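Local coordinates for protein putative dehydrogenase (Pseudomonas fluorescens, PDB 6UUG) that acts as a methanesulfinate monooxygenase, the oxygenase of a two-component flavin-dependent system in bacterial sulfur assimilation, at residues A[119-122]-A[123-126]; A[211-214]-A[215-218]; A[240-243]-A[244-247]; A[102-105]-A[106-110]. All blocks are in the same frame, centred on the assembly; numbering follows the deposited sequence.

Contact 1 (A[119-122]-A[123-126])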
ATOM      1  N   PHE A 119     -20.701 -17.759 -32.095  1.00 31.41           N
ATOM      2  CA  PHE A 119     -21.875 -16.953 -32.431  1.00 37.52           C
ATOM      3  C   PHE A 119     -22.589 -17.383 -33.710  1.00 36.71           C
ATOM      4  O   PHE A 119     -23.701 -16.901 -33.958  1.00 40.20           O
ATOM      5  CB  PHE A 119     -21.508 -15.468 -32.590  1.00 35.44           C
ATOM      6  CG  PHE A 119     -21.102 -14.768 -31.320  1.00 35.55           C
ATOM      7  CD1 PHE A 119     -21.180 -15.389 -30.084  1.00 35.51           C
ATOM      8  CD2 PHE A 119     -20.644 -13.458 -31.380  1.00 34.67           C
ATOM      9  CE1 PHE A 119     -20.799 -14.715 -28.922  1.00 37.28           C
ATOM     10  CE2 PHE A 119     -20.266 -12.770 -30.231  1.00 39.78           C
ATOM     11  CZ  PHE A 119     -20.344 -13.400 -28.995  1.00 39.28           C
ATOM     12  N   SER A 120     -22.003 -18.257 -34.531  1.00 39.72           N
ATOM     13  CA  SER A 120     -22.572 -18.554 -35.846  1.00 37.07           C
ATOM     14  C   SER A 120     -22.721 -20.064 -36.034  1.00 41.09           C
ATOM     15  O   SER A 120     -22.352 -20.869 -35.174  1.00 39.51           O
ATOM     16  CB  SER A 120     -21.719 -17.949 -36.972  1.00 37.87           C
ATOM     17  OG  SER A 120     -20.485 -18.635 -37.132  1.00 37.45           O
ATOM     18  N   ARG A 121     -23.273 -20.441 -37.187  1.00 39.23           N
ATOM     19  CA  ARG A 121     -23.591 -21.826 -37.508  1.00 41.70           C
ATOM     20  C   ARG A 121     -22.364 -22.560 -38.058  1.00 39.16           C
ATOM     21  O   ARG A 121     -21.493 -21.942 -38.672  1.00 39.90           O
ATOM     22  CB  ARG A 121     -24.723 -21.874 -38.530  1.00 45.69           C
ATOM     23  CG  ARG A 121     -26.019 -21.233 -38.053  1.00 43.62           C
ATOM     24  CD  ARG A 121     -27.050 -21.128 -39.165  1.00 54.09           C
ATOM     25  NE  ARG A 121     -26.875 -19.925 -39.976  1.00 60.67           N
ATOM     26  CZ  ARG A 121     -26.403 -19.924 -41.218  1.00 60.93           C
ATOM     27  NH1 ARG A 121     -26.058 -21.068 -41.795  1.00 62.94           N
ATOM     28  NH2 ARG A 121     -26.277 -18.782 -41.888  1.00 55.50           N
ATOM     29  N   PRO A 122     -22.288 -23.888 -37.878  1.00 43.87           N
ATOM     30  CA  PRO A 122     -21.146 -24.638 -38.438  1.00 42.12           C
ATOM     31  C   PRO A 122     -20.918 -24.404 -39.922  1.00 40.51           C
ATOM     32  O   PRO A 122     -19.762 -24.356 -40.358  1.00 39.44           O
ATOM     33  CB  PRO A 122     -21.513 -26.101 -38.143  1.00 42.61           C
ATOM     34  CG  PRO A 122     -22.405 -26.018 -36.935  1.00 46.80           C
ATOM     35  CD  PRO A 122     -23.215 -24.766 -37.140  1.00 42.10           C
ATOM     36  N   GLU A 123     -21.985 -24.243 -40.715  1.00 44.56           N
ATOM     37  CA  GLU A 123     -21.810 -23.964 -42.138  1.00 45.99           C
ATOM     38  C   GLU A 123     -21.126 -22.630 -42.382  1.00 42.34           C
ATOM     39  O   GLU A 123     -20.661 -22.378 -43.500  1.00 44.13           O
ATOM     40  CB  GLU A 123     -23.159 -23.977 -42.860  1.00 49.06           C
ATOM     41  CG  GLU A 123     -24.114 -25.036 -42.359  1.00 59.14           C
ATOM     42  CD  GLU A 123     -25.054 -24.496 -41.299  1.00 59.03           C
ATOM     43  OE1 GLU A 123     -25.934 -23.676 -41.656  1.00 64.24           O
ATOM     44  OE2 GLU A 123     -24.901 -24.880 -40.116  1.00 47.83           O
ATOM     45  N   GLN A 124     -21.068 -21.765 -41.369  1.00 39.73           N
ATOM     46  CA  GLN A 124     -20.346 -20.505 -41.469  1.00 38.15           C
ATOM     47  C   GLN A 124     -18.920 -20.622 -40.943  1.00 39.70           C
ATOM     48  O   GLN A 124     -17.966 -20.314 -41.662  1.00 37.12           O
ATOM     49  CB  GLN A 124     -21.103 -19.413 -40.710  1.00 40.25           C
ATOM     50  CG  GLN A 124     -22.494 -19.169 -41.233  1.00 41.61           C
ATOM     51  CD  GLN A 124     -23.273 -18.227 -40.352  1.00 38.41           C
ATOM     52  OE1 GLN A 124     -23.943 -18.649 -39.410  1.00 43.18           O
ATOM     53  NE2 GLN A 124     -23.184 -16.939 -40.649  1.00 41.91           N
ATOM     54  N   TRP A 125     -18.749 -21.078 -39.699  1.00 38.34           N
ATOM     55  CA  TRP A 125     -17.415 -21.002 -39.112  1.00 39.05           C
ATOM     56  C   TRP A 125     -16.499 -22.135 -39.568  1.00 35.95           C
ATOM     57  O   TRP A 125     -15.280 -21.943 -39.620  1.00 36.29           O
ATOM     58  CB  TRP A 125     -17.499 -20.934 -37.581  1.00 38.06           C
ATOM     59  CG  TRP A 125     -18.150 -22.096 -36.862  1.00 35.77           C
ATOM     60  CD1 TRP A 125     -19.415 -22.138 -36.364  1.00 37.97           C
ATOM     61  CD2 TRP A 125     -17.538 -23.344 -36.505  1.00 37.38           C
ATOM     62  NE1 TRP A 125     -19.638 -23.339 -35.730  1.00 36.03           N
ATOM     63  CE2 TRP A 125     -18.504 -24.099 -35.812  1.00 38.41           C
ATOM     64  CE3 TRP A 125     -16.268 -23.896 -36.708  1.00 37.30           C
ATOM     65  CZ2 TRP A 125     -18.246 -25.382 -35.324  1.00 39.41           C
ATOM     66  CZ3 TRP A 125     -16.010 -25.166 -36.221  1.00 37.59           C
ATOM     67  CH2 TRP A 125     -16.994 -25.895 -35.536  1.00 38.59           C
ATOM     68  N   GLN A 126     -17.044 -23.298 -39.946  1.00 38.77           N
ATOM     69  CA  GLN A 126     -16.163 -24.368 -40.417  1.00 39.24           C
ATOM     70  C   GLN A 126     -15.418 -23.973 -41.686  1.00 40.61           C
ATOM     71  O   GLN A 126     -14.183 -24.127 -41.718  1.00 40.39           O
ATOM     72  CB  GLN A 126     -16.952 -25.677 -40.584  1.00 37.13           C
ATOM     73  CG  GLN A 126     -17.419 -26.293 -39.266  1.00 38.73           C
ATOM     74  CD  GLN A 126     -18.096 -27.643 -39.441  1.00 47.84           C
ATOM     75  OE1 GLN A 126     -18.001 -28.517 -38.577  1.00 49.65           O
ATOM     76  NE2 GLN A 126     -18.788 -27.818 -40.560  1.00 46.70           N
TER
HETATM   77  O   HOH W   1     -22.018 -24.012 -33.798  1.00 49.23           O
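Backbone bonds tie R121 to the first turn of helix 122-135. R121 O accepts from two amides, Q124 N at 2.7 Å and W125 N at 3.1 Å. One residue on, P122 O accepts Q126 N at 2.9 Å.

The side chain of Q124 returns the link. Its OE1 accepts R121 N at 2.9 Å in an almost straight bond, the N-H...O angle being 169°. R121 N stands above the plane of the Q124 carbonyl. The amide then lies stacked on one face of the R121 guanidinium, the two planes 17° apart. Q124 NE2 is held by S231 O and L233 O, which fixes the turn of the amide.

The charged pair lies farther out. R121 NH1 forms a salt bridge with E123 OE1 at 2.6 Å. The carboxylate oxygen is in the guanidinium plane but is met from above its own plane. The bend of the arginine at chi3 (-85°) turns the guanidinium over the Q124 amide. With R121 cut back to alanine, E123 would probably lose its charge partner and the Q124 amide the guanidinium stacked on it.

The apolar part is a CH-pi contact. P122 CA lies over the five-membered ring of W125, 3.7 Å from its centroid. At the edge of that ring a water accepts from W125 NE1 at 3.1 Å.

The arrangement is a helix N-terminus: R121 is the N-cap residue, P122 opens the helix, and the Q124 side chain at N3 reaches back to the N-cap amide, the half of a capping box that R121 cannot return.

Contact 2 (A[211-214]-A[215-218])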
ATOM      1  N   ILE A 211       0.159   6.164 -25.986  1.00 44.46           N
ATOM      2  CA  ILE A 211       1.433   6.099 -25.263  1.00 42.44           C
ATOM      3  C   ILE A 211       1.900   4.659 -25.100  1.00 38.12           C
ATOM      4  O   ILE A 211       3.102   4.408 -24.937  1.00 41.76           O
ATOM      5  CB  ILE A 211       1.354   6.808 -23.896  1.00 43.64           C
ATOM      6  CG1 ILE A 211       0.321   6.124 -22.993  1.00 49.87           C
ATOM      7  CG2 ILE A 211       1.086   8.306 -24.087  1.00 41.42           C
ATOM      8  CD1 ILE A 211       0.661   6.164 -21.510  1.00 47.80           C
ATOM      9  N   GLY A 212       0.971   3.692 -25.132  1.00 41.53           N
ATOM     10  CA  GLY A 212       1.320   2.289 -25.084  1.00 40.61           C
ATOM     11  C   GLY A 212       0.587   1.526 -26.174  1.00 39.28           C
ATOM     12  O   GLY A 212      -0.268   2.074 -26.877  1.00 40.08           O
ATOM     13  N   GLN A 213       0.928   0.236 -26.295  1.00 40.08           N
ATOM     14  CA  GLN A 213       0.336  -0.629 -27.322  1.00 40.90           C
ATOM     15  C   GLN A 213       0.466  -0.012 -28.712  1.00 41.94           C
ATOM     16  O   GLN A 213      -0.479  -0.017 -29.507  1.00 42.39           O
ATOM     17  CB  GLN A 213      -1.132  -0.928 -27.008  1.00 43.28           C
ATOM     18  CG  GLN A 213      -1.345  -1.719 -25.734  1.00 43.00           C
ATOM     19  CD  GLN A 213      -0.580  -3.031 -25.724  1.00 43.47           C
ATOM     20  OE1 GLN A 213       0.583  -3.078 -25.326  1.00 42.80           O
ATOM     21  NE2 GLN A 213      -1.234  -4.108 -26.164  1.00 41.28           N
ATOM     22  N   ARG A 214       1.654   0.512 -29.013  1.00 38.76           N
ATOM     23  CA  ARG A 214       1.817   1.425 -30.141  1.00 41.48           C
ATOM     24  C   ARG A 214       1.855   0.730 -31.498  1.00 45.40           C
ATOM     25  O   ARG A 214       1.987   1.418 -32.516  1.00 45.73           O
ATOM     26  CB  ARG A 214       3.082   2.265 -29.949  1.00 43.54           C
ATOM     27  CG  ARG A 214       2.957   3.234 -28.772  1.00 45.09           C
ATOM     28  CD  ARG A 214       4.188   4.117 -28.573  1.00 45.68           C
ATOM     29  NE  ARG A 214       4.723   4.653 -29.824  1.00 50.40           N
ATOM     30  CZ  ARG A 214       4.186   5.658 -30.518  1.00 57.97           C
ATOM     31  NH1 ARG A 214       3.072   6.251 -30.103  1.00 53.34           N
ATOM     32  NH2 ARG A 214       4.764   6.065 -31.645  1.00 55.42           N
ATOM     33  N   GLN A 215       1.732  -0.600 -31.551  1.00 45.09           N
ATOM     34  CA  GLN A 215       1.734  -1.307 -32.829  1.00 43.24           C
ATOM     35  C   GLN A 215       0.536  -2.246 -32.955  1.00 43.01           C
ATOM     36  O   GLN A 215       0.602  -3.244 -33.676  1.00 44.20           O
ATOM     37  CB  GLN A 215       3.046  -2.068 -33.034  1.00 41.41           C
ATOM     38  CG  GLN A 215       4.259  -1.147 -33.249  1.00 42.85           C
ATOM     39  CD  GLN A 215       5.462  -1.867 -33.845  1.00 43.56           C
ATOM     40  OE1 GLN A 215       5.924  -2.885 -33.318  1.00 45.27           O
ATOM     41  NE2 GLN A 215       5.970  -1.346 -34.966  1.00 44.29           N
ATOM     42  N   THR A 216      -0.572  -1.925 -32.284  1.00 45.78           N
ATOM     43  CA  THR A 216      -1.812  -2.690 -32.397  1.00 45.00           C
ATOM     44  C   THR A 216      -2.786  -2.123 -33.429  1.00 47.81           C
ATOM     45  O   THR A 216      -3.858  -2.705 -33.624  1.00 51.23           O
ATOM     46  CB  THR A 216      -2.516  -2.775 -31.035  1.00 46.16           C
ATOM     47  OG1 THR A 216      -2.801  -1.450 -30.551  1.00 46.36           O
ATOM     48  CG2 THR A 216      -1.638  -3.506 -30.030  1.00 35.85           C
ATOM     49  N   ASP A 217      -2.453  -1.004 -34.084  1.00 45.76           N
ATOM     50  CA  ASP A 217      -3.299  -0.419 -35.134  1.00 50.88           C
ATOM     51  C   ASP A 217      -4.719  -0.141 -34.641  1.00 55.35           C
ATOM     52  O   ASP A 217      -5.685  -0.286 -35.391  1.00 52.38           O
ATOM     53  CB  ASP A 217      -3.347  -1.321 -36.378  1.00 50.26           C
ATOM     54  CG  ASP A 217      -1.980  -1.558 -36.994  1.00 55.20           C
ATOM     55  OD1 ASP A 217      -1.219  -0.576 -37.159  1.00 56.36           O
ATOM     56  OD2 ASP A 217      -1.667  -2.730 -37.314  1.00 58.67           O
ATOM     57  N   SER A 218      -4.862   0.272 -33.379  1.00 56.22           N
ATOM     58  CA  SER A 218      -6.199   0.401 -32.795  1.00 58.73           C
ATOM     59  C   SER A 218      -6.869   1.718 -33.182  1.00 63.47           C
ATOM     60  O   SER A 218      -7.614   2.296 -32.381  1.00 64.47           O
ATOM     61  CB  SER A 218      -6.144   0.271 -31.265  1.00 58.51           C
ATOM     62  OG  SER A 218      -5.759  -1.032 -30.845  1.00 55.63           O
TER
HETATM   63  O   HOH W   2      -0.244   0.923 -34.667  1.00 51.20           O
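Q213 O and T216 OG1 make the strongest bond of this turn. The threonine hydroxyl donates to the carbonyl oxygen at 2.9 Å, tilted 18° from the carbonyl plane. T216 N adds a weak bond to the same oxygen at 3.4 Å. W208 NE1 also binds Q213 O, so three groups grip it. The hydroxyl can reach the carbonyl because OG1 sits between the backbone N and the carbonyl carbon of T216 (chi1 59°).

A water accepts from D217 N at 3.0 Å, with R214 O and D217 OD1 also within its reach.

The packing is light. T216 CG2 rests 3.9 Å from Q213 NE2, where the two side chains pass at a slant. The Q213 amide is held on both ends, its OE1 by S100 and its NE2 probably by H104. R214 NE bonds D51 O, and Q215 OE1 bonds R50.

This is a type I beta turn from Q213 to T216, with a side-chain hydroxyl reinforcing its backbone closure. It lies in the buried loop between strands 202-204 and 221-228, against the start of helix 100-119.

Contact 3 (A[240-243]-A[244-247])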
ATOM      1  N   LEU A 240     -24.271 -13.230 -26.513  1.00 46.28           N
ATOM      2  CA  LEU A 240     -24.912 -13.179 -25.194  1.00 54.57           C
ATOM      3  C   LEU A 240     -26.188 -14.015 -25.150  1.00 52.31           C
ATOM      4  O   LEU A 240     -27.267 -13.537 -24.783  1.00 54.91           O
ATOM      5  CB  LEU A 240     -25.185 -11.730 -24.776  1.00 52.74           C
ATOM      6  CG  LEU A 240     -23.928 -10.891 -24.522  1.00 56.58           C
ATOM      7  CD1 LEU A 240     -24.272  -9.438 -24.225  1.00 58.53           C
ATOM      8  CD2 LEU A 240     -23.079 -11.488 -23.395  1.00 53.83           C
ATOM      9  N   SER A 241     -26.043 -15.293 -25.516  1.00 47.84           N
ATOM     10  CA  SER A 241     -27.174 -16.188 -25.663  1.00 48.35           C
ATOM     11  C   SER A 241     -26.990 -17.336 -24.692  1.00 46.50           C
ATOM     12  O   SER A 241     -27.384 -17.219 -23.514  1.00 53.17           O
ATOM     13  CB  SER A 241     -27.313 -16.587 -27.144  1.00 48.67           C
ATOM     14  OG  SER A 241     -26.124 -17.169 -27.638  1.00 50.18           O
ATOM     15  N   THR A 242     -26.422 -18.470 -25.104  1.00 39.62           N
ATOM     16  CA  THR A 242     -26.177 -19.577 -24.186  1.00 38.76           C
ATOM     17  C   THR A 242     -24.937 -19.305 -23.332  1.00 36.05           C
ATOM     18  O   THR A 242     -24.099 -18.475 -23.704  1.00 34.06           O
ATOM     19  CB  THR A 242     -25.963 -20.876 -24.951  1.00 44.84           C
ATOM     20  OG1 THR A 242     -24.732 -20.797 -25.691  1.00 43.39           O
ATOM     21  CG2 THR A 242     -27.121 -21.141 -25.912  1.00 46.07           C
ATOM     22  N   PRO A 243     -24.784 -20.020 -22.203  1.00 38.37           N
ATOM     23  CA  PRO A 243     -23.531 -19.923 -21.433  1.00 33.80           C
ATOM     24  C   PRO A 243     -22.278 -20.155 -22.262  1.00 35.66           C
ATOM     25  O   PRO A 243     -21.272 -19.447 -22.088  1.00 32.20           O
ATOM     26  CB  PRO A 243     -23.697 -21.012 -20.362  1.00 37.68           C
ATOM     27  CG  PRO A 243     -25.161 -21.105 -20.143  1.00 41.08           C
ATOM     28  CD  PRO A 243     -25.797 -20.835 -21.501  1.00 40.65           C
ATOM     29  N   PHE A 244     -22.310 -21.143 -23.160  1.00 35.23           N
ATOM     30  CA  PHE A 244     -21.173 -21.397 -24.042  1.00 35.51           C
ATOM     31  C   PHE A 244     -20.877 -20.184 -24.923  1.00 35.91           C
ATOM     32  O   PHE A 244     -19.724 -19.741 -25.018  1.00 34.61           O
ATOM     33  CB  PHE A 244     -21.459 -22.660 -24.871  1.00 34.90           C
ATOM     34  CG  PHE A 244     -20.320 -23.107 -25.756  1.00 36.84           C
ATOM     35  CD1 PHE A 244     -19.073 -23.397 -25.223  1.00 35.20           C
ATOM     36  CD2 PHE A 244     -20.515 -23.276 -27.126  1.00 37.61           C
ATOM     37  CE1 PHE A 244     -18.031 -23.815 -26.037  1.00 35.06           C
ATOM     38  CE2 PHE A 244     -19.488 -23.703 -27.936  1.00 38.57           C
ATOM     39  CZ  PHE A 244     -18.244 -23.975 -27.396  1.00 38.12           C
ATOM     40  N   ALA A 245     -21.906 -19.617 -25.566  1.00 34.13           N
ATOM     41  CA  ALA A 245     -21.695 -18.387 -26.322  1.00 35.38           C
ATOM     42  C   ALA A 245     -21.145 -17.280 -25.428  1.00 33.36           C
ATOM     43  O   ALA A 245     -20.324 -16.462 -25.864  1.00 32.73           O
ATOM     44  CB  ALA A 245     -23.000 -17.933 -26.981  1.00 38.97           C
ATOM     45  N   CYS A 246     -21.598 -17.238 -24.178  1.00 32.82           N
ATOM     46  CA  CYS A 246     -21.151 -16.229 -23.223  1.00 31.05           C
ATOM     47  C   CYS A 246     -19.725 -16.461 -22.750  1.00 32.06           C
ATOM     48  O   CYS A 246     -19.234 -15.684 -21.918  1.00 32.02           O
ATOM     49  CB  CYS A 246     -22.108 -16.184 -22.033  1.00 33.16           C
ATOM     50  SG  CYS A 246     -23.711 -15.376 -22.454  1.00 43.12           S
ATOM     51  N   LEU A 247     -19.032 -17.485 -23.253  1.00 32.05           N
ATOM     52  CA  LEU A 247     -17.594 -17.543 -23.016  1.00 32.20           C
ATOM     53  C   LEU A 247     -16.828 -16.490 -23.800  1.00 31.30           C
ATOM     54  O   LEU A 247     -15.677 -16.207 -23.459  1.00 28.60           O
ATOM     55  CB  LEU A 247     -17.026 -18.915 -23.372  1.00 30.73           C
ATOM     56  CG  LEU A 247     -17.384 -20.110 -22.502  1.00 27.53           C
ATOM     57  CD1 LEU A 247     -16.751 -21.358 -23.130  1.00 31.61           C
ATOM     58  CD2 LEU A 247     -16.979 -19.960 -21.043  1.00 32.38           C
TER
HETATM   59  O   HOH W   3     -21.584 -13.489 -25.708  1.00 42.28           O
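T242 and A245 meet in the tight part of this bend. A245 N donates to T242 OG1 at 3.1 Å, and the bond is nearly straight at 173°. T242 OG1 stands between its backbone N and carbonyl carbon (chi1 67°), which turns the hydroxyl toward the amide three residues on. T242 O takes C246 N at 2.8 Å. The two bonds bind T242 to successive amides. P243 follows T242 and has no N-H to offer. With the hydroxyl on the third amide and the carbonyl on the fourth, T242 opens an ST motif.

C246 SG packs against L240, 3.7 Å from L240 CA and 4.0 Å from L240 CD2. It lies 3.4 Å from T242 O. A245 CB sits 3.3 Å from S241 OG. That hydroxyl is itself bonded to G238 O.

The chain continues as a type I beta turn from F244 to L247, which leads to helix 247-277. F244 sends its ring away from the bend to meet W325.

The looser side lies at L240, which is exposed. Here a water bridges the backbone. It accepts from L240 N at 2.8 Å and donates to A245 O. L240 otherwise touches the later residues mainly through the sulfur, and its side chain also rests on F413.

The chemistry is therefore split. A threonine side chain and carbonyl satisfy the two amides at the tight end, while a water joins L240 N to A245 O on the side of the exposed L240. The bend is held by directed polar bonds.

Contact 4 (A[102-105]-A[106-110])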
ATOM      1  N   ILE A 102       2.361  -7.027 -30.369  1.00 33.38           N
ATOM      2  CA  ILE A 102       2.226  -8.276 -31.113  1.00 31.28           C
ATOM      3  C   ILE A 102       1.374  -9.264 -30.327  1.00 34.05           C
ATOM      4  O   ILE A 102       0.520  -9.962 -30.892  1.00 32.51           O
ATOM      5  CB  ILE A 102       3.624  -8.833 -31.442  1.00 34.86           C
ATOM      6  CG1 ILE A 102       4.205  -8.061 -32.628  1.00 44.05           C
ATOM      7  CG2 ILE A 102       3.577 -10.321 -31.759  1.00 38.54           C
ATOM      8  CD1 ILE A 102       3.425  -8.276 -33.922  1.00 43.67           C
ATOM      9  N   ALA A 103       1.573  -9.327 -29.004  1.00 32.42           N
ATOM     10  CA  ALA A 103       0.750 -10.226 -28.201  1.00 32.60           C
ATOM     11  C   ALA A 103      -0.723  -9.871 -28.332  1.00 32.25           C
ATOM     12  O   ALA A 103      -1.579 -10.759 -28.419  1.00 30.66           O
ATOM     13  CB  ALA A 103       1.184 -10.177 -26.737  1.00 29.97           C
ATOM     14  N   HIS A 104      -1.029  -8.571 -28.360  1.00 32.60           N
ATOM     15  CA  HIS A 104      -2.411  -8.097 -28.441  1.00 35.09           C
ATOM     16  C   HIS A 104      -3.071  -8.486 -29.757  1.00 33.67           C
ATOM     17  O   HIS A 104      -4.184  -9.017 -29.768  1.00 32.76           O
ATOM     18  CB  HIS A 104      -2.417  -6.579 -28.260  1.00 33.69           C
ATOM     19  CG  HIS A 104      -3.773  -5.974 -28.052  1.00 35.58           C
ATOM     20  ND1 HIS A 104      -3.942  -4.795 -27.358  1.00 42.43           N
ATOM     21  CD2 HIS A 104      -5.008  -6.353 -28.454  1.00 40.33           C
ATOM     22  CE1 HIS A 104      -5.224  -4.476 -27.339  1.00 43.98           C
ATOM     23  NE2 HIS A 104      -5.893  -5.402 -27.999  1.00 40.99           N
ATOM     24  N   VAL A 105      -2.419  -8.196 -30.884  1.00 31.56           N
ATOM     25  CA  VAL A 105      -3.065  -8.513 -32.154  1.00 32.15           C
ATOM     26  C   VAL A 105      -3.117 -10.015 -32.370  1.00 29.36           C
ATOM     27  O   VAL A 105      -4.057 -10.509 -32.992  1.00 30.73           O
ATOM     28  CB  VAL A 105      -2.372  -7.804 -33.330  1.00 29.89           C
ATOM     29  CG1 VAL A 105      -2.651  -6.307 -33.245  1.00 34.98           C
ATOM     30  CG2 VAL A 105      -0.894  -8.110 -33.352  1.00 35.46           C
ATOM     31  N   PHE A 106      -2.127 -10.761 -31.868  1.00 30.24           N
ATOM     32  CA  PHE A 106      -2.181 -12.223 -31.962  1.00 31.49           C
ATOM     33  C   PHE A 106      -3.332 -12.778 -31.128  1.00 31.17           C
ATOM     34  O   PHE A 106      -4.133 -13.593 -31.611  1.00 30.74           O
ATOM     35  CB  PHE A 106      -0.842 -12.825 -31.522  1.00 30.54           C
ATOM     36  CG  PHE A 106      -0.806 -14.330 -31.566  1.00 32.48           C
ATOM     37  CD1 PHE A 106      -0.611 -14.992 -32.768  1.00 35.84           C
ATOM     38  CD2 PHE A 106      -0.966 -15.078 -30.410  1.00 32.26           C
ATOM     39  CE1 PHE A 106      -0.573 -16.374 -32.821  1.00 34.30           C
ATOM     40  CE2 PHE A 106      -0.933 -16.472 -30.455  1.00 33.08           C
ATOM     41  CZ  PHE A 106      -0.733 -17.120 -31.667  1.00 31.16           C
ATOM     42  N   GLY A 107      -3.433 -12.343 -29.870  1.00 32.72           N
ATOM     43  CA  GLY A 107      -4.532 -12.787 -29.030  1.00 28.84           C
ATOM     44  C   GLY A 107      -5.892 -12.387 -29.573  1.00 27.64           C
ATOM     45  O   GLY A 107      -6.840 -13.180 -29.540  1.00 31.23           O
ATOM     46  N   PHE A 108      -6.004 -11.169 -30.112  1.00 28.63           N
ATOM     47  CA  PHE A 108      -7.286 -10.750 -30.668  1.00 32.16           C
ATOM     48  C   PHE A 108      -7.632 -11.519 -31.940  1.00 33.27           C
ATOM     49  O   PHE A 108      -8.806 -11.788 -32.188  1.00 31.28           O
ATOM     50  CB  PHE A 108      -7.286  -9.244 -30.920  1.00 36.91           C
ATOM     51  CG  PHE A 108      -7.995  -8.467 -29.854  1.00 38.90           C
ATOM     52  CD1 PHE A 108      -7.855  -8.813 -28.525  1.00 42.03           C
ATOM     53  CD2 PHE A 108      -8.806  -7.391 -30.181  1.00 49.12           C
ATOM     54  CE1 PHE A 108      -8.516  -8.100 -27.530  1.00 48.87           C
ATOM     55  CE2 PHE A 108      -9.466  -6.674 -29.194  1.00 50.42           C
ATOM     56  CZ  PHE A 108      -9.317  -7.030 -27.868  1.00 46.04           C
ATOM     57  N   HIS A 109      -6.631 -11.887 -32.746  1.00 32.75           N
ATOM     58  CA  HIS A 109      -6.884 -12.783 -33.873  1.00 31.87           C
ATOM     59  C   HIS A 109      -7.604 -14.053 -33.409  1.00 29.49           C
ATOM     60  O   HIS A 109      -8.647 -14.433 -33.956  1.00 30.00           O
ATOM     61  CB  HIS A 109      -5.554 -13.098 -34.576  1.00 29.88           C
ATOM     62  CG  HIS A 109      -5.598 -14.311 -35.446  1.00 34.07           C
ATOM     63  ND1 HIS A 109      -5.999 -14.265 -36.765  1.00 34.05           N
ATOM     64  CD2 HIS A 109      -5.306 -15.608 -35.183  1.00 32.34           C
ATOM     65  CE1 HIS A 109      -5.945 -15.484 -37.278  1.00 33.01           C
ATOM     66  NE2 HIS A 109      -5.534 -16.317 -36.339  1.00 34.65           N
ATOM     67  N   HIS A 110      -7.096 -14.706 -32.360  1.00 30.82           N
ATOM     68  CA  HIS A 110      -7.757 -15.944 -31.939  1.00 29.39           C
ATOM     69  C   HIS A 110      -9.100 -15.667 -31.271  1.00 30.74           C
ATOM     70  O   HIS A 110     -10.005 -16.514 -31.315  1.00 31.89           O
ATOM     71  CB  HIS A 110      -6.818 -16.756 -31.040  1.00 30.17           C
ATOM     72  CG  HIS A 110      -5.648 -17.316 -31.789  1.00 30.58           C
ATOM     73  ND1 HIS A 110      -5.781 -18.356 -32.682  1.00 33.13           N
ATOM     74  CD2 HIS A 110      -4.347 -16.938 -31.841  1.00 32.31           C
ATOM     75  CE1 HIS A 110      -4.608 -18.618 -33.230  1.00 31.36           C
ATOM     76  NE2 HIS A 110      -3.722 -17.767 -32.743  1.00 31.32           N
TER
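H104 O accepts F108 N at 2.8 Å, in the backbone ladder of helix 100-119. G107 N to A103 O is equally short at 2.8 Å. F106 N to I102 O and H109 N to V105 O carry the ladder on either side. All four are i to i+4 bonds.

The side chains of H104 and F108 lie on the same flank, pointing the same way. Their rings form an edge-to-face pair, with centroids 4.7 Å apart and planes at 70°. The imidazole presents its edge. H104 NE2 stands over the centre of the F108 ring, 3.8 Å from F108 CZ, and CD2 comes 3.8 Å from F108 CD1. CG of H104 is anti to the backbone N (chi1 -169°), which carries the imidazole along the helix to the phenyl face. H104 NE2 is buried by this contact with no polar partner in the model. ND1 probably has its partner in the 211-218 turn. A serine in place of F108 would probably open a gap beside H104 and take the aromatic face from its NE2 edge.

F106 turns to another flank, where its ring meets F95.

The arrangement is one regular alpha-helical turn carrying an i, i+4 edge-to-face aromatic pair. The contact is buried and lies on helix 100-119, in the stretch matching the acyl-CoA dehydrogenase N-terminal family.

Overall arrangement
Contacts 2 and 4 are buried, while contacts 1 and 3 are only partly so and lie farther from the chain's centre. Contact 4 sits in helix 100-119, and contact 1 begins at the end of that helix and enters helix 122-135. Contact 2 touches contact 4: Q213 NE2 probably bonds H104 ND1, and T216 packs on H104 and V105. Contact 1 meets contact 3 where F119 CE1 lies 3.6 Å from A245 O. Contacts 2 and 3 are on opposite sides of the chain's centre. Their chemistry differs too. Contact 4 pairs aromatic rings on a helix, contacts 2 and 3 use threonine hydroxyls in bends, and contact 1 adds a salt bridge near the surface.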